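Local atomic coordinates of ATP phosphoribosyltransferase (Thermotoga maritima, PDB entry 1USY), a protein that probably catalyses the first step of histidine biosynthesis, condensing ATP with 5-phosphoribose 1-diphosphate to give phosphoribosyl-ATP and diphosphate. Residues P78-T83 / R170-V175. Residues are numbered along the deposited sequence; the frame is centred on the assembly and turned at random.
Sequences PFFIPT and RTHVVV. With HIS (histidine), chain S; HIS (histidine), chain I.
Arg-170 lays its guanidinium over one face of the Phe-80 ring in a cation-pi contact: CZ stands 3.9 Å from the ring centroid and 8° off the ring normal. The two planes are 32° apart, and NH2 sits nearer the rim, 3.3 Å from Phe-80 CD2. Bends at chi2 and chi3 turn the arginine chain back over the ring. Phe-80 also runs alongside His-172, their rings oblique and 5.4 Å apart between centroids. At the edge of the imidazole, in its plane, a bound histidine (chain S) gives a weak hydrogen bond from ND1 to His-172 NE2, while its CE1 lies against Arg-170 CG. Farther along the strand the packing is apolar. Val-173 points CG1 at the Phe-79 ring and Ile-81 CD1, and CG2 at Pro-78 CD, whose ring also meets Val-175 CG2. Pro-78 borders a second bound histidine (chain I), touching it through CB. The backbones form an irregular antiparallel ladder, with Val-173 N bonded to Phe-79 O (3.2 Å) and Ile-81 N to Thr-171 O. Phe-80 and His-172 form a non-hydrogen-bonded pair between these bonds. In the mixed sheet of this PBP-clan fold, strand 160-175 lies between 80-93 and 60-64, whose Phe-62 packs on Ile-81 and Val-173; helix 184-198 covers Phe-79 and Val-173. The contact thus joins neighbouring strands between two histidine pockets, one including Pro-78, the other Arg-170 and His-172. At the latter, the arginine charge against one aromatic face probably steadies the Phe-80 ring beside His-172.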
ATOM      1  N   PRO G  78       6.611 -41.286   7.292  1.00 19.94           N
ATOM      2  CA  PRO G  78       6.365 -42.597   7.949  1.00 17.63           C
ATOM      3  C   PRO G  78       7.496 -43.069   8.861  1.00 20.06           C
ATOM      4  O   PRO G  78       7.205 -43.486  10.013  1.00 13.79           O
ATOM      5  CB  PRO G  78       6.202 -43.560   6.783  1.00 12.79           C
ATOM      6  CG  PRO G  78       6.268 -42.730   5.557  1.00 17.74           C
ATOM      7  CD  PRO G  78       6.860 -41.412   5.852  1.00 16.59           C
ATOM      8  N   PHE G  79       8.746 -43.003   8.372  1.00 18.54           N
ATOM      9  CA  PHE G  79       9.901 -43.379   9.191  1.00 22.99           C
ATOM     10  C   PHE G  79      11.130 -42.624   8.782  1.00 22.88           C
ATOM     11  O   PHE G  79      11.083 -41.925   7.778  1.00 26.13           O
ATOM     12  CB  PHE G  79      10.173 -44.884   9.151  1.00 17.48           C
ATOM     13  CG  PHE G  79      10.168 -45.468   7.798  1.00 17.65           C
ATOM     14  CD1 PHE G  79      11.355 -45.596   7.080  1.00 22.55           C
ATOM     15  CD2 PHE G  79       8.995 -45.953   7.236  1.00 18.13           C
ATOM     16  CE1 PHE G  79      11.354 -46.148   5.781  1.00 19.64           C
ATOM     17  CE2 PHE G  79       8.993 -46.534   5.944  1.00 17.54           C
ATOM     18  CZ  PHE G  79      10.160 -46.612   5.221  1.00 18.50           C
ATOM     19  N   PHE G  80      12.222 -42.755   9.554  1.00 21.24           N
ATOM     20  CA  PHE G  80      13.477 -42.067   9.226  1.00 20.35           C
ATOM     21  C   PHE G  80      14.481 -42.941   8.484  1.00 21.31           C
ATOM     22  O   PHE G  80      14.469 -44.155   8.608  1.00 18.48           O
ATOM     23  CB  PHE G  80      14.201 -41.495  10.443  1.00 21.50           C
ATOM     24  CG  PHE G  80      13.314 -41.070  11.538  1.00 23.35           C
ATOM     25  CD1 PHE G  80      12.963 -39.723  11.695  1.00 25.67           C
ATOM     26  CD2 PHE G  80      12.851 -41.998  12.443  1.00 23.26           C
ATOM     27  CE1 PHE G  80      12.119 -39.339  12.727  1.00 22.10           C
ATOM     28  CE2 PHE G  80      12.010 -41.630  13.465  1.00 24.79           C
ATOM     29  CZ  PHE G  80      11.628 -40.312  13.606  1.00 21.80           C
ATOM     30  N   ILE G  81      15.347 -42.283   7.713  1.00 19.85           N
ATOM     31  CA  ILE G  81      16.518 -42.885   7.116  1.00 20.43           C
ATOM     32  C   ILE G  81      17.585 -42.674   8.193  1.00 20.36           C
ATOM     33  O   ILE G  81      17.795 -41.547   8.648  1.00 20.10           O
ATOM     34  CB  ILE G  81      16.876 -42.103   5.828  1.00 23.97           C
ATOM     35  CG1 ILE G  81      15.740 -42.208   4.800  1.00 30.26           C
ATOM     36  CG2 ILE G  81      18.236 -42.520   5.253  1.00 20.08           C
ATOM     37  CD1 ILE G  81      15.402 -43.590   4.298  1.00 23.26           C
ATOM     38  N   PRO G  82      18.228 -43.733   8.660  1.00 17.35           N
ATOM     39  CA  PRO G  82      19.195 -43.578   9.750  1.00 21.23           C
ATOM     40  C   PRO G  82      20.485 -42.890   9.264  1.00 21.60           C
ATOM     41  O   PRO G  82      21.064 -43.290   8.267  1.00 27.53           O
ATOM     42  CB  PRO G  82      19.448 -45.014  10.222  1.00 16.15           C
ATOM     43  CG  PRO G  82      18.938 -45.895   9.164  1.00 14.43           C
ATOM     44  CD  PRO G  82      18.093 -45.127   8.211  1.00 17.96           C
ATOM     45  N   THR G  83      20.896 -41.830   9.944  1.00 23.73           N
ATOM     46  CA  THR G  83      22.111 -41.097   9.597  1.00 26.43           C
ATOM     47  C   THR G  83      22.779 -40.593  10.879  1.00 25.70           C
ATOM     48  O   THR G  83      22.227 -40.753  11.966  1.00 24.70           O
ATOM     49  CB  THR G  83      21.773 -39.905   8.689  1.00 30.69           C
ATOM     50  OG1 THR G  83      20.980 -38.973   9.435  1.00 30.09           O
ATOM     51  CG2 THR G  83      20.861 -40.322   7.501  1.00 21.87           C
ATOM     52  N   ARG G 170      17.046 -34.894  11.523  1.00 19.67           N
ATOM     53  CA  ARG G 170      16.996 -36.284  11.137  1.00 25.00           C
ATOM     54  C   ARG G 170      16.646 -36.316   9.658  1.00 21.08           C
ATOM     55  O   ARG G 170      16.237 -35.302   9.094  1.00 24.57           O
ATOM     56  CB  ARG G 170      15.930 -37.064  11.937  1.00 24.76           C
ATOM     57  CG  ARG G 170      15.802 -36.740  13.429  1.00 37.16           C
ATOM     58  CD  ARG G 170      16.381 -37.783  14.367  1.00 41.13           C
ATOM     59  NE  ARG G 170      16.240 -39.120  13.803  1.00 50.20           N
ATOM     60  CZ  ARG G 170      15.880 -40.219  14.475  1.00 52.88           C
ATOM     61  NH1 ARG G 170      15.627 -40.193  15.799  1.00 50.70           N
ATOM     62  NH2 ARG G 170      15.787 -41.365  13.807  1.00 51.19           N
ATOM     63  N   THR G 171      16.779 -37.487   9.051  1.00 19.05           N
ATOM     64  CA  THR G 171      16.410 -37.707   7.662  1.00 22.35           C
ATOM     65  C   THR G 171      15.172 -38.593   7.544  1.00 24.29           C
ATOM     66  O   THR G 171      15.126 -39.724   8.034  1.00 19.40           O
ATOM     67  CB  THR G 171      17.594 -38.287   6.919  1.00 24.59           C
ATOM     68  OG1 THR G 171      18.683 -37.353   7.027  1.00 28.87           O
ATOM     69  CG2 THR G 171      17.317 -38.361   5.429  1.00 18.84           C
ATOM     70  N   HIS G 172      14.150 -38.030   6.912  1.00 29.18           N
ATOM     71  CA  HIS G 172      12.840 -38.649   6.801  1.00 27.39           C
ATOM     72  C   HIS G 172      12.680 -39.157   5.392  1.00 26.91           C
ATOM     73  O   HIS G 172      13.126 -38.498   4.453  1.00 26.46           O
ATOM     74  CB  HIS G 172      11.755 -37.598   6.971  1.00 29.55           C
ATOM     75  CG  HIS G 172      11.722 -36.925   8.310  1.00 33.19           C
ATOM     76  ND1 HIS G 172      10.921 -37.365   9.344  1.00 33.66           N
ATOM     77  CD2 HIS G 172      12.350 -35.814   8.762  1.00 37.33           C
ATOM     78  CE1 HIS G 172      11.086 -36.570  10.386  1.00 37.43           C
ATOM     79  NE2 HIS G 172      11.942 -35.616  10.057  1.00 38.78           N
ATOM     80  N   VAL G 173      12.014 -40.304   5.240  1.00 25.21           N
ATOM     81  CA  VAL G 173      11.332 -40.599   3.977  1.00 24.64           C
ATOM     82  C   VAL G 173       9.994 -39.854   4.033  1.00 21.79           C
ATOM     83  O   VAL G 173       9.353 -39.804   5.084  1.00 24.10           O
ATOM     84  CB  VAL G 173      11.134 -42.112   3.748  1.00 28.03           C
ATOM     85  CG1 VAL G 173      11.736 -42.900   4.885  1.00 25.34           C
ATOM     86  CG2 VAL G 173       9.683 -42.468   3.617  1.00 22.87           C
ATOM     87  N   VAL G 174       9.608 -39.227   2.931  1.00 20.96           N
ATOM     88  CA  VAL G 174       8.374 -38.436   2.886  1.00 24.98           C
ATOM     89  C   VAL G 174       7.517 -38.860   1.696  1.00 23.53           C
ATOM     90  O   VAL G 174       8.056 -39.320   0.667  1.00 27.99           O
ATOM     91  CB  VAL G 174       8.679 -36.908   2.819  1.00 26.48           C
ATOM     92  CG1 VAL G 174       9.563 -36.482   3.986  1.00 21.23           C
ATOM     93  CG2 VAL G 174       9.384 -36.574   1.554  1.00 29.42           C
ATOM     94  N   VAL G 175       6.200 -38.707   1.834  1.00 18.29           N
ATOM     95  CA  VAL G 175       5.265 -39.198   0.835  1.00 11.58           C
ATOM     96  C   VAL G 175       4.296 -38.064   0.512  1.00 17.20           C
ATOM     97  O   VAL G 175       3.937 -37.294   1.380  1.00 13.51           O
ATOM     98  CB  VAL G 175       4.493 -40.407   1.399  1.00 17.10           C
ATOM     99  CG1 VAL G 175       3.550 -41.027   0.333  1.00 16.29           C
ATOM    100  CG2 VAL G 175       5.479 -41.470   2.012  1.00  6.67           C
TER
HETATM  101  N   HIS S1206       8.679 -31.639  10.825  0.80 80.25           N
HETATM  102  CA  HIS S1206       9.335 -32.915  11.253  0.80 80.25           C
HETATM  103  C   HIS S1206       8.729 -33.467  12.555  0.80 82.67           C
HETATM  104  O   HIS S1206       8.578 -32.771  13.566  1.00 87.88           O
HETATM  105  CB  HIS S1206      10.835 -32.682  11.382  0.80 77.49           C
HETATM  106  CG  HIS S1206      11.510 -33.505  12.432  0.80 74.05           C
HETATM  107  ND1 HIS S1206      12.560 -34.346  12.144  0.80 70.76           N
HETATM  108  CD2 HIS S1206      11.329 -33.577  13.774  0.80 73.91           C
HETATM  109  CE1 HIS S1206      12.971 -34.930  13.256  0.80 71.35           C
HETATM  110  NE2 HIS S1206      12.238 -34.485  14.260  0.80 70.97           N
HETATM  111  OXT HIS S1206       8.366 -34.638  12.671  0.80 78.87           O
HETATM  112  N   HIS I1275       3.106 -44.057   8.024  0.80 57.93           N
HETATM  113  CA  HIS I1275       3.274 -45.532   7.995  0.80 62.86           C
HETATM  114  C   HIS I1275       3.946 -46.094   9.248  0.80 62.31           C
HETATM  115  O   HIS I1275       5.130 -45.851   9.538  1.00 63.37           O
HETATM  116  CB  HIS I1275       4.054 -46.006   6.753  0.80 63.03           C
HETATM  117  CG  HIS I1275       4.282 -47.485   6.729  0.80 61.81           C
HETATM  118  ND1 HIS I1275       3.978 -48.268   5.638  0.80 64.63           N
HETATM  119  CD2 HIS I1275       4.735 -48.328   7.684  0.80 62.01           C
HETATM  120  CE1 HIS I1275       4.260 -49.528   5.916  0.80 64.84           C
HETATM  121  NE2 HIS I1275       4.723 -49.588   7.151  0.80 62.93           N
HETATM  122  OXT HIS I1275       3.306 -46.864   9.960  0.80 66.78           O